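Local coordinates for protein molybdopterin synthase catalytic subunit (Homo sapiens, PDB 5MPO) that forms the catalytic subunit of molybdopterin synthase, inserting two sulfur atoms from the thiocarboxylated carrier MOCS2A into precursor Z to make the dithiolene of molybdopterin, at residues Gly51-Asn56 with Val103-Ala108; Trp89-Ile94 with Ile112-Ala117; Val96-Gly101 with Ala108-Ala113. All blocks are in the same frame, centred on the assembly; numbering follows the deposited sequence.

How the contacts relate
All three contacts draw on the mixed four-stranded sheet of the MoaE fold, in which strands run in the order 20-25, 91-99, 108-116, 45-52. Contacts 2 and 3, centres about 17 Å apart, lie along one antiparallel ladder between strands 91-99 and 108-116 and share Ile112 and Ala113. Contacts 1 and 3, centres about 11 Å apart, share Ala108; contact 1 sits where 45-52 ends beside the turn from 101-104, a strand of the second sheet, into 108-116. Along the chain come 51-56, 89-94, 96-101, 103-108 and finally 108-117. Contacts 1 and 2, centres 26 Å apart, flank the chain's centre. Contact 1 borders the second subunit, contact 3 the other protein's chain.

Contact 1. Residues Gly51-Asn56 with Val103-Ala108; sequences GTTRNN and VPVSEA
A strand end meets a beta turn here: strand 45-52 runs out beside the link between strands 101-104 and 108-116, and Thr53 bonds across to it. Its backbone is held on both sides: Thr53 N gives a bond of 3.2 Å to Glu107 O, nearly along the C=O axis, and Thr53 O receives Ser106 N at 2.9 Å, on a lone pair and essentially straight at 179°. The side chain adds a third bond, Thr53 OG1 to Val103 O at 2.9 Å, with the hydroxyl standing above the carbonyl plane. With OG1 beside the backbone N (chi1 -61°), the hydroxyl also comes within 3.4 Å of Val103 CG1, while Thr53 CG2, anti to that nitrogen, packs between Val103 O (3.7 Å) and Val105 CA (3.8 Å). Glu107 O and Ser106 N belong to a type II beta turn, Pro104 to Glu107, closed by Glu107 N on Pro104 O; Val103 precedes it, and Ser106 occupies its third position with positive phi (68°). Next to it, Thr52 and Ala108 form an antiparallel non-hydrogen-bonded pair, and Ala108 CA sits 3.1 Å from Gly51 O in a CA-H...O contact. Farther along, Val105 lays its two methyls against Asn55, CG2 reaching Asn55 CA at 3.8 Å. The same edge faces the dimer partner: Thr52 OG1 is hydrogen-bonded to Cys43 O of the second subunit, whose Pro41 packs on both Asn55 and Ser106. Glu107 sends its carboxylate the other way, into a salt bridge with Arg99.

Contact 2. Residues Trp89-Ile94 with Ile112-Ala117; sequences WPVKHI and IAVSSA
Ser115 OG is gripped from two quarters: it accepts His93 N at 3.3 Å (154°) and is also hydrogen-bonded to Val38 O at the end of helix 31-38. The hydroxyl lies between its own backbone N and carbonyl carbon (chi1 57°), which brings it alongside the neighbouring chain, 3.6 Å from His93 CB and obliquely placed against the imidazole. Two backbone bonds complete the hold on Ser115. Lys92 N meets Ser115 O at 2.7 Å and almost straight, the donor tilted a little from the carbonyl plane, and Ser115 N returns a bond of 3.0 Å to His93 O, in the carbonyl plane. The serine's three polar groups, N, O and OG, thus engage Lys92 and His93 at the corner of strand 91-99. Lys92 CG, extended away from its backbone nitrogen (chi1 -173°), lies 3.7 Å above the His93 ring plane, over the ring centre. Glu16 serves both residues, its backbone O bonding Lys92 NZ and its carboxylate His93 NE2; ND1 accepts from Lys19 N, an arrangement consistent with a proton on NE2. Beyond the corner, Ile94 pairs with Val114 as antiparallel non-hydrogen-bonded neighbours. The Val91 and Val114 side chains cross, their CG1 methyls a tight 3.4 Å apart. Ser116 CB rests 3.4 Å from Pro90 O, while Ser116 OG bonds to the backbone O of His118, a predicted substrate-binding residue. Val91 and Ile94 pack on helix 73-88, Val114 and Ser116 on helix 119-136, while His93 and Ala113 meet helix 31-38 and strands 20-25 and 45-52 continue the sheet beyond this pair.

Contact 3. Residues Val96-Gly101 with Ala108-Ala113; sequences VFHRLG and ASIIIA
The His98 ring carries Ser109 O and Ile110 CB over one and the same face, both nearer the ring's margin than its centre, the oxygen 3.0 Å above the plane. Although His98 ND1 lies near that oxygen, the angle does not suit a bond, and the nitrogen instead bonds in its own ring plane to Arg99 O at 3.0 Å. Ile110 crosses the ring obliquely, bringing CD1 to 3.9 Å from His98 CD2, and Tyr67 adds an edge-to-face ring contact. Strand alternation puts His98 on the side of Ile110; with CG anti to the backbone N (chi1 -158°) the ring lies beside its own carbonyl carbon, where ND1 meets Arg99 O. The strands beneath are antiparallel, and the axes of 96-99 and 110-113 approach to 4.8 Å. Phe97 and Ile111 make a hydrogen-bonded pair: Phe97 N reaches Ile111 O at 2.8 Å, and Ile111 N answers to Phe97 O at 2.9 Å. Arg99 N donates to Ser109 O at 2.8 Å, next to a classic beta bulge on the side of strand 45-52, two residues, Ser109 and Ile110, set against the single Gly51. Val96, His98, Ile110 and Ile112 share one face, where the isoleucines meet helix 119-136; Phe97 and Ile111 point to the other, against helix 31-38. Arg99 runs extended, its CD 3.7 Å from Ala108 O. Two bonds hold the imidazole, ND1 to Arg99 O and NE2 to the backbone of the other protein's chain, which Ser109 OG also bonds. Because ND1 carries the proton given to Arg99 O, NE2 would probably accept from that partner backbone.

Contact 1. Residues Gly51-Asn56 with Val103-Ala108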
ATOM      1  N   GLY C  51       4.686   3.729   8.168  1.00 55.93           N
ATOM      2  CA  GLY C  51       4.164   4.238   9.429  1.00 49.25           C
ATOM      3  C   GLY C  51       5.104   5.362   9.830  1.00 48.85           C
ATOM      4  O   GLY C  51       6.316   5.185   9.859  1.00 47.46           O
ATOM      5  N   THR C  52       4.524   6.504  10.151  1.00 48.92           N
ATOM      6  CA  THR C  52       5.239   7.743  10.424  1.00 50.96           C
ATOM      7  C   THR C  52       4.769   8.329  11.737  1.00 51.84           C
ATOM      8  O   THR C  52       3.617   8.176  12.110  1.00 56.28           O
ATOM      9  CB  THR C  52       4.996   8.800   9.322  1.00 48.04           C
ATOM     10  OG1 THR C  52       3.602   8.853   8.984  1.00 60.25           O
ATOM     11  CG2 THR C  52       5.799   8.478   8.098  1.00 49.37           C
ATOM     12  N   THR C  53       5.675   9.023  12.423  1.00 58.36           N
ATOM     13  CA  THR C  53       5.349   9.683  13.673  1.00 57.13           C
ATOM     14  C   THR C  53       4.470  10.931  13.397  1.00 54.06           C
ATOM     15  O   THR C  53       4.868  11.831  12.656  1.00 52.48           O
ATOM     16  CB  THR C  53       6.619  10.106  14.438  1.00 60.21           C
ATOM     17  OG1 THR C  53       7.416   8.959  14.763  1.00 59.63           O
ATOM     18  CG2 THR C  53       6.228  10.847  15.728  1.00 63.19           C
ATOM     19  N   ARG C  54       3.271  10.944  13.981  1.00 59.04           N
ATOM     20  CA  ARG C  54       2.417  12.134  14.003  1.00 60.05           C
ATOM     21  C   ARG C  54       2.882  13.097  15.063  1.00 61.16           C
ATOM     22  O   ARG C  54       3.248  12.650  16.144  1.00 66.67           O
ATOM     23  CB  ARG C  54       0.977  11.788  14.382  1.00 63.77           C
ATOM     24  CG  ARG C  54       0.193  11.209  13.248  1.00 68.60           C
ATOM     25  CD  ARG C  54      -0.772  10.173  13.754  1.00 74.42           C
ATOM     26  NE  ARG C  54      -1.715  10.788  14.672  1.00 77.09           N
ATOM     27  CZ  ARG C  54      -2.326  10.151  15.669  1.00 81.24           C
ATOM     28  NH1 ARG C  54      -2.084   8.856  15.937  1.00 87.08           N
ATOM     29  NH2 ARG C  54      -3.183  10.822  16.416  1.00 77.74           N
ATOM     30  N   ASN C  55       2.739  14.399  14.782  1.00 57.64           N
ATOM     31  CA  ASN C  55       3.022  15.481  15.737  1.00 56.70           C
ATOM     32  C   ASN C  55       1.945  15.739  16.767  1.00 54.81           C
ATOM     33  O   ASN C  55       1.977  16.791  17.370  1.00 60.76           O
ATOM     34  CB  ASN C  55       3.339  16.812  15.034  1.00 56.13           C
ATOM     35  CG  ASN C  55       2.085  17.493  14.384  1.00 62.17           C
ATOM     36  OD1 ASN C  55       0.890  17.191  14.664  1.00 59.58           O
ATOM     37  ND2 ASN C  55       2.379  18.398  13.488  1.00 56.74           N
ATOM     38  N   ASN C  56       1.025  14.811  17.025  1.00 59.17           N
ATOM     39  CA  ASN C  56       0.064  15.003  18.150  1.00 66.30           C
ATOM     40  C   ASN C  56      -0.623  13.723  18.584  1.00 67.55           C
ATOM     41  O   ASN C  56      -0.738  12.801  17.777  1.00 75.29           O
ATOM     42  CB  ASN C  56      -1.036  16.015  17.763  1.00 72.02           C
ATOM     43  CG  ASN C  56      -1.809  15.582  16.539  1.00 63.70           C
ATOM     44  OD1 ASN C  56      -2.871  14.979  16.658  1.00 51.89           O
ATOM     45  ND2 ASN C  56      -1.220  15.793  15.364  1.00 62.59           N
ATOM     46  N   VAL C 103      12.052   7.974  16.929  1.00 57.47           N
ATOM     47  CA  VAL C 103      11.540   8.232  15.578  1.00 62.52           C
ATOM     48  C   VAL C 103      10.885   9.593  15.666  1.00 58.26           C
ATOM     49  O   VAL C 103       9.767   9.718  16.202  1.00 53.65           O
ATOM     50  CB  VAL C 103      10.545   7.154  15.107  1.00 59.19           C
ATOM     51  CG1 VAL C 103      10.154   7.378  13.653  1.00 54.53           C
ATOM     52  CG2 VAL C 103      11.176   5.786  15.297  1.00 64.28           C
ATOM     53  N   PRO C 104      11.596  10.621  15.195  1.00 55.04           N
ATOM     54  CA  PRO C 104      10.967  11.951  15.224  1.00 65.04           C
ATOM     55  C   PRO C 104       9.796  12.081  14.212  1.00 65.71           C
ATOM     56  O   PRO C 104       9.558  11.193  13.367  1.00 59.05           O
ATOM     57  CB  PRO C 104      12.122  12.887  14.869  1.00 60.60           C
ATOM     58  CG  PRO C 104      12.974  12.049  13.977  1.00 64.60           C
ATOM     59  CD  PRO C 104      12.918  10.653  14.555  1.00 57.42           C
ATOM     60  N   VAL C 105       9.079  13.190  14.350  1.00 62.80           N
ATOM     61  CA  VAL C 105       7.915  13.509  13.549  1.00 58.27           C
ATOM     62  C   VAL C 105       8.224  13.421  12.058  1.00 54.98           C
ATOM     63  O   VAL C 105       9.275  13.842  11.591  1.00 51.31           O
ATOM     64  CB  VAL C 105       7.370  14.913  13.892  1.00 62.31           C
ATOM     65  CG1 VAL C 105       6.346  15.381  12.855  1.00 65.76           C
ATOM     66  CG2 VAL C 105       6.743  14.908  15.296  1.00 63.87           C
ATOM     67  N   SER C 106       7.286  12.837  11.328  1.00 58.67           N
ATOM     68  CA  SER C 106       7.385  12.654   9.886  1.00 64.10           C
ATOM     69  C   SER C 106       8.431  11.673   9.383  1.00 55.83           C
ATOM     70  O   SER C 106       8.550  11.502   8.186  1.00 62.37           O
ATOM     71  CB  SER C 106       7.507  14.000   9.164  1.00 59.47           C
ATOM     72  OG  SER C 106       6.248  14.638   9.264  1.00 69.65           O
ATOM     73  N   GLU C 107       9.170  11.006  10.260  1.00 64.21           N
ATOM     74  CA  GLU C 107      10.095   9.947   9.819  1.00 57.28           C
ATOM     75  C   GLU C 107       9.429   8.627  10.102  1.00 53.64           C
ATOM     76  O   GLU C 107       8.497   8.528  10.938  1.00 55.81           O
ATOM     77  CB  GLU C 107      11.438  10.067  10.504  1.00 61.80           C
ATOM     78  CG  GLU C 107      12.152  11.369  10.164  1.00 58.74           C
ATOM     79  CD  GLU C 107      13.503  11.488  10.844  1.00 62.16           C
ATOM     80  OE1 GLU C 107      14.043  10.507  11.394  1.00 60.87           O
ATOM     81  OE2 GLU C 107      14.024  12.596  10.880  1.00 75.69           O
ATOM     82  N   ALA C 108       9.863   7.625   9.355  1.00 49.08           N
ATOM     83  CA  ALA C 108       9.186   6.335   9.330  1.00 47.31           C
ATOM     84  C   ALA C 108       9.618   5.466  10.469  1.00 47.56           C
ATOM     85  O   ALA C 108      10.823   5.289  10.680  1.00 56.36           O
ATOM     86  CB  ALA C 108       9.463   5.616   7.989  1.00 46.58           C
TER

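Contact 2. Residues Trp89-Ile94 with Ile112-Ala117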
ATOM      1  N   TRP C  89      -1.783 -16.148   0.148  1.00 43.58           N
ATOM      2  CA  TRP C  89      -1.613 -15.215  -0.930  1.00 44.50           C
ATOM      3  C   TRP C  89      -0.374 -15.564  -1.799  1.00 47.06           C
ATOM      4  O   TRP C  89       0.658 -15.890  -1.258  1.00 46.72           O
ATOM      5  CB  TRP C  89      -1.421 -13.823  -0.335  1.00 42.02           C
ATOM      6  CG  TRP C  89      -2.681 -13.212   0.197  1.00 44.95           C
ATOM      7  CD1 TRP C  89      -3.768 -12.805  -0.544  1.00 43.62           C
ATOM      8  CD2 TRP C  89      -2.994 -12.900   1.550  1.00 41.05           C
ATOM      9  NE1 TRP C  89      -4.718 -12.266   0.257  1.00 43.03           N
ATOM     10  CE2 TRP C  89      -4.291 -12.309   1.552  1.00 42.96           C
ATOM     11  CE3 TRP C  89      -2.300 -13.018   2.757  1.00 47.04           C
ATOM     12  CZ2 TRP C  89      -4.924 -11.848   2.723  1.00 45.56           C
ATOM     13  CZ3 TRP C  89      -2.939 -12.581   3.960  1.00 48.29           C
ATOM     14  CH2 TRP C  89      -4.246 -12.005   3.919  1.00 46.80           C
ATOM     15  N   PRO C  90      -0.472 -15.433  -3.148  1.00 53.93           N
ATOM     16  CA  PRO C  90       0.629 -15.719  -4.096  1.00 48.86           C
ATOM     17  C   PRO C  90       1.652 -14.604  -4.192  1.00 52.37           C
ATOM     18  O   PRO C  90       1.901 -14.069  -5.269  1.00 64.90           O
ATOM     19  CB  PRO C  90      -0.097 -15.851  -5.441  1.00 47.70           C
ATOM     20  CG  PRO C  90      -1.266 -14.923  -5.327  1.00 45.47           C
ATOM     21  CD  PRO C  90      -1.727 -15.087  -3.879  1.00 51.10           C
ATOM     22  N   VAL C  91       2.322 -14.319  -3.097  1.00 49.70           N
ATOM     23  CA  VAL C  91       3.287 -13.221  -3.079  1.00 47.78           C
ATOM     24  C   VAL C  91       4.680 -13.735  -3.431  1.00 46.84           C
ATOM     25  O   VAL C  91       4.986 -14.894  -3.209  1.00 45.34           O
ATOM     26  CB  VAL C  91       3.292 -12.480  -1.703  1.00 45.77           C
ATOM     27  CG1 VAL C  91       1.892 -11.998  -1.366  1.00 46.08           C
ATOM     28  CG2 VAL C  91       3.867 -13.350  -0.566  1.00 44.65           C
ATOM     29  N   LYS C  92       5.550 -12.851  -3.894  1.00 45.74           N
ATOM     30  CA  LYS C  92       6.902 -13.243  -4.171  1.00 48.17           C
ATOM     31  C   LYS C  92       7.820 -12.932  -2.985  1.00 46.85           C
ATOM     32  O   LYS C  92       8.206 -13.853  -2.289  1.00 51.16           O
ATOM     33  CB  LYS C  92       7.394 -12.571  -5.447  1.00 47.07           C
ATOM     34  CG  LYS C  92       8.754 -13.057  -5.904  1.00 54.62           C
ATOM     35  CD  LYS C  92       8.750 -14.576  -6.053  1.00 59.24           C
ATOM     36  CE  LYS C  92       9.976 -15.090  -6.778  1.00 66.29           C
ATOM     37  NZ  LYS C  92      10.011 -16.573  -6.690  1.00 67.59           N
ATOM     38  N   HIS C  93       8.110 -11.642  -2.773  1.00 42.44           N
ATOM     39  CA  HIS C  93       8.964 -11.106  -1.716  1.00 45.58           C
ATOM     40  C   HIS C  93       8.161 -10.243  -0.660  1.00 43.40           C
ATOM     41  O   HIS C  93       7.236  -9.489  -1.000  1.00 41.74           O
ATOM     42  CB  HIS C  93      10.062 -10.170  -2.293  1.00 44.67           C
ATOM     43  CG  HIS C  93      10.871 -10.764  -3.399  1.00 49.35           C
ATOM     44  ND1 HIS C  93      11.497 -11.987  -3.301  1.00 46.60           N
ATOM     45  CD2 HIS C  93      11.180 -10.278  -4.628  1.00 53.47           C
ATOM     46  CE1 HIS C  93      12.125 -12.242  -4.433  1.00 48.69           C
ATOM     47  NE2 HIS C  93      11.956 -11.209  -5.247  1.00 51.39           N
ATOM     48  N   ILE C  94       8.586 -10.324   0.594  1.00 39.65           N
ATOM     49  CA  ILE C  94       8.036  -9.544   1.720  1.00 37.54           C
ATOM     50  C   ILE C  94       9.266  -8.896   2.417  1.00 40.45           C
ATOM     51  O   ILE C  94      10.336  -9.561   2.634  1.00 39.55           O
ATOM     52  CB  ILE C  94       7.316 -10.490   2.681  1.00 38.64           C
ATOM     53  CG1 ILE C  94       6.324 -11.405   1.950  1.00 40.12           C
ATOM     54  CG2 ILE C  94       6.765  -9.738   3.837  1.00 41.05           C
ATOM     55  CD1 ILE C  94       5.693 -12.468   2.834  1.00 44.32           C
ATOM     56  N   ILE C 112       6.631  -1.723   5.365  1.00 48.60           N
ATOM     57  CA  ILE C 112       6.293  -3.055   4.881  1.00 45.34           C
ATOM     58  C   ILE C 112       6.050  -2.960   3.386  1.00 45.53           C
ATOM     59  O   ILE C 112       5.367  -2.035   2.901  1.00 45.97           O
ATOM     60  CB  ILE C 112       5.024  -3.570   5.556  1.00 44.15           C
ATOM     61  CG1 ILE C 112       5.241  -3.714   7.065  1.00 48.96           C
ATOM     62  CG2 ILE C 112       4.672  -4.930   4.999  1.00 47.78           C
ATOM     63  CD1 ILE C 112       3.980  -3.810   7.900  1.00 49.50           C
ATOM     64  N   ALA C 113       6.618  -3.903   2.668  1.00 42.36           N
ATOM     65  CA  ALA C 113       6.427  -4.013   1.259  1.00 41.34           C
ATOM     66  C   ALA C 113       6.188  -5.490   0.866  1.00 43.20           C
ATOM     67  O   ALA C 113       6.833  -6.377   1.405  1.00 47.02           O
ATOM     68  CB  ALA C 113       7.652  -3.462   0.552  1.00 42.18           C
ATOM     69  N   VAL C 114       5.297  -5.715  -0.103  1.00 43.75           N
ATOM     70  CA  VAL C 114       5.031  -7.028  -0.687  1.00 43.42           C
ATOM     71  C   VAL C 114       4.927  -6.916  -2.177  1.00 44.27           C
ATOM     72  O   VAL C 114       4.235  -6.018  -2.653  1.00 45.47           O
ATOM     73  CB  VAL C 114       3.684  -7.630  -0.174  1.00 44.54           C
ATOM     74  CG1 VAL C 114       3.481  -9.029  -0.756  1.00 41.78           C
ATOM     75  CG2 VAL C 114       3.688  -7.707   1.347  1.00 45.10           C
ATOM     76  N   SER C 115       5.580  -7.830  -2.902  1.00 45.61           N
ATOM     77  CA  SER C 115       5.434  -7.941  -4.387  1.00 45.40           C
ATOM     78  C   SER C 115       4.704  -9.203  -4.784  1.00 43.15           C
ATOM     79  O   SER C 115       4.870 -10.228  -4.168  1.00 47.36           O
ATOM     80  CB  SER C 115       6.801  -7.936  -5.106  1.00 43.02           C
ATOM     81  OG  SER C 115       7.648  -8.990  -4.625  1.00 43.24           O
ATOM     82  N   SER C 116       3.912  -9.140  -5.831  1.00 45.24           N
ATOM     83  CA  SER C 116       3.264 -10.345  -6.389  1.00 47.46           C
ATOM     84  C   SER C 116       2.942 -10.104  -7.873  1.00 46.89           C
ATOM     85  O   SER C 116       3.065  -8.996  -8.368  1.00 44.61           O
ATOM     86  CB  SER C 116       1.963 -10.658  -5.646  1.00 46.61           C
ATOM     87  OG  SER C 116       1.115  -9.522  -5.699  1.00 47.47           O
ATOM     88  N   ALA C 117       2.490 -11.146  -8.546  1.00 53.01           N
ATOM     89  CA  ALA C 117       2.127 -11.072  -9.968  1.00 53.70           C
ATOM     90  C   ALA C 117       0.941 -10.129 -10.209  1.00 57.33           C
ATOM     91  O   ALA C 117       1.036  -9.262 -11.136  1.00 64.69           O
ATOM     92  CB  ALA C 117       1.905 -12.483 -10.567  1.00 47.25           C
TER

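Contact 3. Residues Val96-Gly101 with Ala108-Ala113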
ATOM      1  N   VAL C  96       9.993  -6.365   5.742  1.00 48.07           N
ATOM      2  CA  VAL C  96       9.455  -5.682   6.941  1.00 50.40           C
ATOM      3  C   VAL C  96      10.570  -5.025   7.716  1.00 46.58           C
ATOM      4  O   VAL C  96      11.423  -5.707   8.258  1.00 48.56           O
ATOM      5  CB  VAL C  96       8.729  -6.606   7.903  1.00 47.24           C
ATOM      6  CG1 VAL C  96       8.261  -5.797   9.127  1.00 45.52           C
ATOM      7  CG2 VAL C  96       7.582  -7.346   7.198  1.00 41.27           C
ATOM      8  N   PHE C  97      10.546  -3.697   7.746  1.00 44.85           N
ATOM      9  CA  PHE C  97      11.609  -2.920   8.335  1.00 41.84           C
ATOM     10  C   PHE C  97      11.017  -2.131   9.442  1.00 43.30           C
ATOM     11  O   PHE C  97      10.096  -1.347   9.205  1.00 47.61           O
ATOM     12  CB  PHE C  97      12.239  -2.011   7.306  1.00 45.60           C
ATOM     13  CG  PHE C  97      13.300  -2.674   6.507  1.00 42.74           C
ATOM     14  CD1 PHE C  97      12.992  -3.726   5.696  1.00 45.19           C
ATOM     15  CD2 PHE C  97      14.603  -2.271   6.594  1.00 51.82           C
ATOM     16  CE1 PHE C  97      13.973  -4.384   4.952  1.00 49.83           C
ATOM     17  CE2 PHE C  97      15.604  -2.918   5.861  1.00 62.93           C
ATOM     18  CZ  PHE C  97      15.288  -3.990   5.029  1.00 54.48           C
ATOM     19  N   HIS C  98      11.484  -2.359  10.666  1.00 42.65           N
ATOM     20  CA  HIS C  98      10.980  -1.575  11.796  1.00 46.06           C
ATOM     21  C   HIS C  98      12.109  -0.835  12.485  1.00 47.01           C
ATOM     22  O   HIS C  98      13.152  -1.396  12.754  1.00 48.32           O
ATOM     23  CB  HIS C  98      10.203  -2.470  12.755  1.00 47.34           C
ATOM     24  CG  HIS C  98       9.220  -1.741  13.627  1.00 48.94           C
ATOM     25  ND1 HIS C  98       9.570  -0.638  14.395  1.00 50.20           N
ATOM     26  CD2 HIS C  98       7.916  -1.980  13.891  1.00 44.53           C
ATOM     27  CE1 HIS C  98       8.532  -0.242  15.101  1.00 45.52           C
ATOM     28  NE2 HIS C  98       7.513  -1.028  14.805  1.00 52.14           N
ATOM     29  N   ARG C  99      11.912   0.450  12.731  1.00 53.39           N
ATOM     30  CA  ARG C  99      12.932   1.275  13.371  1.00 50.63           C
ATOM     31  C   ARG C  99      12.765   1.279  14.860  1.00 51.06           C
ATOM     32  O   ARG C  99      11.646   1.256  15.363  1.00 49.67           O
ATOM     33  CB  ARG C  99      12.877   2.688  12.852  1.00 56.62           C
ATOM     34  CG  ARG C  99      14.000   3.566  13.359  1.00 53.57           C
ATOM     35  CD  ARG C  99      14.021   4.821  12.548  1.00 49.96           C
ATOM     36  NE  ARG C  99      14.738   5.843  13.267  1.00 58.01           N
ATOM     37  CZ  ARG C  99      14.751   7.130  12.944  1.00 58.75           C
ATOM     38  NH1 ARG C  99      14.094   7.587  11.882  1.00 65.71           N
ATOM     39  NH2 ARG C  99      15.435   7.976  13.699  1.00 63.08           N
ATOM     40  N   LEU C 100      13.881   1.286  15.582  1.00 53.73           N
ATOM     41  CA  LEU C 100      13.815   1.220  17.039  1.00 54.01           C
ATOM     42  C   LEU C 100      14.471   2.442  17.685  1.00 50.77           C
ATOM     43  O   LEU C 100      15.269   3.094  17.062  1.00 50.38           O
ATOM     44  CB  LEU C 100      14.443  -0.089  17.511  1.00 51.48           C
ATOM     45  CG  LEU C 100      13.644  -1.359  17.228  1.00 53.53           C
ATOM     46  CD1 LEU C 100      14.254  -2.573  17.918  1.00 52.35           C
ATOM     47  CD2 LEU C 100      12.188  -1.212  17.669  1.00 62.03           C
ATOM     48  N   GLY C 101      14.122   2.723  18.949  1.00 52.46           N
ATOM     49  CA  GLY C 101      14.507   3.962  19.605  1.00 49.74           C
ATOM     50  C   GLY C 101      13.705   5.147  19.072  1.00 56.38           C
ATOM     51  O   GLY C 101      12.504   5.018  18.854  1.00 54.42           O
ATOM     52  N   ALA C 108       9.863   7.625   9.355  1.00 49.08           N
ATOM     53  CA  ALA C 108       9.186   6.335   9.330  1.00 47.31           C
ATOM     54  C   ALA C 108       9.618   5.466  10.469  1.00 47.56           C
ATOM     55  O   ALA C 108      10.823   5.289  10.680  1.00 56.36           O
ATOM     56  CB  ALA C 108       9.463   5.616   7.989  1.00 46.58           C
ATOM     57  N   SER C 109       8.644   4.902  11.176  1.00 51.64           N
ATOM     58  CA  SER C 109       8.880   3.821  12.156  1.00 51.94           C
ATOM     59  C   SER C 109       8.810   2.372  11.566  1.00 51.12           C
ATOM     60  O   SER C 109       9.346   1.428  12.151  1.00 46.24           O
ATOM     61  CB  SER C 109       7.865   3.929  13.295  1.00 53.50           C
ATOM     62  OG  SER C 109       6.537   3.676  12.873  1.00 55.39           O
ATOM     63  N   ILE C 110       8.088   2.206  10.468  1.00 45.50           N
ATOM     64  CA  ILE C 110       7.851   0.898   9.870  1.00 48.15           C
ATOM     65  C   ILE C 110       7.689   1.074   8.366  1.00 48.77           C
ATOM     66  O   ILE C 110       7.129   2.067   7.910  1.00 47.33           O
ATOM     67  CB  ILE C 110       6.633   0.134  10.508  1.00 46.62           C
ATOM     68  CG1 ILE C 110       6.421  -1.186   9.810  1.00 50.36           C
ATOM     69  CG2 ILE C 110       5.345   0.892  10.417  1.00 50.27           C
ATOM     70  CD1 ILE C 110       5.814  -2.273  10.649  1.00 51.81           C
ATOM     71  N   ILE C 111       8.196   0.114   7.606  1.00 45.39           N
ATOM     72  CA  ILE C 111       7.928   0.071   6.189  1.00 44.74           C
ATOM     73  C   ILE C 111       7.778  -1.393   5.943  1.00 44.89           C
ATOM     74  O   ILE C 111       8.667  -2.199   6.265  1.00 47.66           O
ATOM     75  CB  ILE C 111       9.068   0.659   5.333  1.00 45.05           C
ATOM     76  CG1 ILE C 111       9.250   2.150   5.563  1.00 48.54           C
ATOM     77  CG2 ILE C 111       8.854   0.472   3.844  1.00 45.85           C
ATOM     78  CD1 ILE C 111      10.498   2.676   4.855  1.00 47.08           C
ATOM     79  N   ILE C 112       6.631  -1.723   5.365  1.00 48.60           N
ATOM     80  CA  ILE C 112       6.293  -3.055   4.881  1.00 45.34           C
ATOM     81  C   ILE C 112       6.050  -2.960   3.386  1.00 45.53           C
ATOM     82  O   ILE C 112       5.367  -2.035   2.901  1.00 45.97           O
ATOM     83  CB  ILE C 112       5.024  -3.570   5.556  1.00 44.15           C
ATOM     84  CG1 ILE C 112       5.241  -3.714   7.065  1.00 48.96           C
ATOM     85  CG2 ILE C 112       4.672  -4.930   4.999  1.00 47.78           C
ATOM     86  CD1 ILE C 112       3.980  -3.810   7.900  1.00 49.50           C
ATOM     87  N   ALA C 113       6.618  -3.903   2.668  1.00 42.36           N
ATOM     88  CA  ALA C 113       6.427  -4.013   1.259  1.00 41.34           C
ATOM     89  C   ALA C 113       6.188  -5.490   0.866  1.00 43.20           C
ATOM     90  O   ALA C 113       6.833  -6.377   1.405  1.00 47.02           O
ATOM     91  CB  ALA C 113       7.652  -3.462   0.552  1.00 42.18           C
TER